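PDB 6W6Z: BLUF domain-containing protein from Acinetobacter baumannii, which binds flavin mononucleotide and probably acts as a blue-light photoreceptor of the BLUF family. Local coordinates for residues E16-L19 with Q20-D24. Numbering follows the deposited sequence.
Sequences EDLL and QDLRD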
loop_
_atom_site.group_PDB
_atom_site.type_symbol
_atom_site.label_atom_id
_atom_site.label_comp_id
_atom_site.label_asym_id
_atom_site.label_seq_id
_atom_site.Cartn_x
_atom_site.Cartn_y
_atom_site.Cartn_z
ATOM N N GLU A 16 -5.802 18.691 2.251
ATOM C CA GLU A 16 -7.239 18.642 2.659
ATOM C C GLU A 16 -7.969 17.594 1.805
ATOM O O GLU A 16 -8.788 16.828 2.379
ATOM C CB GLU A 16 -7.883 20.029 2.522
ATOM N N ASP A 17 -7.681 17.556 0.499
ATOM C CA ASP A 17 -8.440 16.750 -0.487
ATOM C C ASP A 17 -7.883 15.308 -0.527
ATOM O O ASP A 17 -7.212 14.916 -1.525
ATOM C CB ASP A 17 -8.526 17.428 -1.849
ATOM C CG ASP A 17 -9.672 16.832 -2.680
ATOM O OD1 ASP A 17 -10.288 15.790 -2.230
ATOM O OD2 ASP A 17 -9.942 17.397 -3.752
ATOM N N LEU A 18 -8.220 14.529 0.502
ATOM C CA LEU A 18 -7.807 13.107 0.635
ATOM C C LEU A 18 -8.376 12.297 -0.527
ATOM O O LEU A 18 -7.679 11.471 -1.068
ATOM C CB LEU A 18 -8.323 12.568 1.970
ATOM C CG LEU A 18 -8.105 11.073 2.187
ATOM C CD1 LEU A 18 -6.628 10.724 2.054
ATOM C CD2 LEU A 18 -8.644 10.645 3.520
ATOM N N LEU A 19 -9.656 12.480 -0.873
ATOM C CA LEU A 19 -10.292 11.628 -1.905
ATOM C C LEU A 19 -9.524 11.767 -3.210
ATOM O O LEU A 19 -9.240 10.751 -3.889
ATOM C CB LEU A 19 -11.758 12.059 -2.028
ATOM C CG LEU A 19 -12.538 11.303 -3.081
ATOM C CD1 LEU A 19 -12.449 9.793 -2.842
ATOM C CD2 LEU A 19 -13.963 11.807 -3.129
ATOM N N GLN A 20 -9.165 12.993 -3.599
ATOM C CA GLN A 20 -8.453 13.160 -4.898
ATOM C C GLN A 20 -7.057 12.527 -4.785
ATOM O O GLN A 20 -6.586 11.919 -5.768
ATOM C CB GLN A 20 -8.349 14.638 -5.302
ATOM C CG GLN A 20 -7.803 14.813 -6.710
ATOM C CD GLN A 20 -7.715 16.250 -7.181
ATOM O OE1 GLN A 20 -7.893 17.196 -6.423
ATOM N NE2 GLN A 20 -7.416 16.414 -8.457
ATOM N N ASP A 21 -6.415 12.659 -3.635
ATOM C CA ASP A 21 -5.048 12.088 -3.428
ATOM C C ASP A 21 -5.077 10.565 -3.558
ATOM O O ASP A 21 -4.261 10.026 -4.300
ATOM C CB ASP A 21 -4.435 12.494 -2.092
ATOM C CG ASP A 21 -3.826 13.891 -2.063
ATOM O OD1 ASP A 21 -3.758 14.507 -3.122
ATOM O OD2 ASP A 21 -3.392 14.311 -0.963
ATOM N N LEU A 22 -6.042 9.906 -2.924
ATOM C CA LEU A 22 -6.161 8.425 -2.990
ATOM C C LEU A 22 -6.444 8.019 -4.441
ATOM O O LEU A 22 -5.814 7.079 -4.909
ATOM C CB LEU A 22 -7.290 7.973 -2.052
ATOM C CG LEU A 22 -7.024 8.185 -0.556
ATOM C CD1 LEU A 22 -8.259 7.842 0.251
ATOM C CD2 LEU A 22 -5.871 7.330 -0.074
ATOM N N ARG A 23 -7.387 8.679 -5.119
ATOM C CA ARG A 23 -7.696 8.334 -6.531
ATOM C C ARG A 23 -6.455 8.550 -7.398
ATOM O O ARG A 23 -6.130 7.661 -8.227
ATOM C CB ARG A 23 -8.920 9.127 -6.989
ATOM C CG ARG A 23 -10.191 8.754 -6.249
ATOM C CD ARG A 23 -11.348 9.724 -6.479
ATOM N NE ARG A 23 -12.084 9.437 -7.685
ATOM C CZ ARG A 23 -13.095 10.174 -8.155
ATOM N NH1 ARG A 23 -13.678 9.816 -9.296
ATOM N NH2 ARG A 23 -13.555 11.202 -7.453
ATOM N N ASP A 24 -5.747 9.652 -7.207
ATOM C CA ASP A 24 -4.487 9.969 -7.962
ATOM C C ASP A 24 -3.396 8.915 -7.699
ATOM O O ASP A 24 -2.786 8.354 -8.686
ATOM C CB ASP A 24 -3.953 11.345 -7.598
ATOM C CG ASP A 24 -4.682 12.518 -8.241
ATOM O OD1 ASP A 24 -5.456 12.307 -9.164
ATOM O OD2 ASP A 24 -4.464 13.628 -7.785
#
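Asp17 meets Gln20 at the N-terminus of helix 18-36, where its carboxylate oxygen OD1 accepts a weak capping bond from Gln20 N at 3.3 Å. An aspartate suits the N-cap because its short side chain can fold back onto a first-turn amide; here CG lies trans to the residue's own N (chi1 -161°), which sets OD1 facing the Gln20 amide while OD2 rests beside Gln20 CB. The carboxylate charge probably also interacts favourably with the positive end of the helix dipole. The main chain takes over from there: Asp21 N donates to Asp17 O, Leu22 N to Leu18 O at 2.9 Å with an N-H...O angle of 167°, and Arg23 N to Leu19 O.

Side chains one turn apart pair along the same helix. Leu18 CD1 packs against Leu22 CG at 3.7 Å, two branched aliphatic residues suited to the inward side. Leu19 CD1 lies 3.8 Å from Arg23 CD, a glancing contact with the arginine's methylene chain, which bends about CG-CD (chi3 84°) and sends the guanidinium on to Asn141 O, which NH1 binds. Asp21 OD2 accepts from Asn15 ND2, tying the residue before Glu16 to the first turn, and the Asp21 side chain also touches Arg72, which binds FMN.

Leu18 and Leu22 seat this first turn on Tyr44 of strand 39-45, while Leu19 and Leu22 touch Met140 in the loop after helix 125-134.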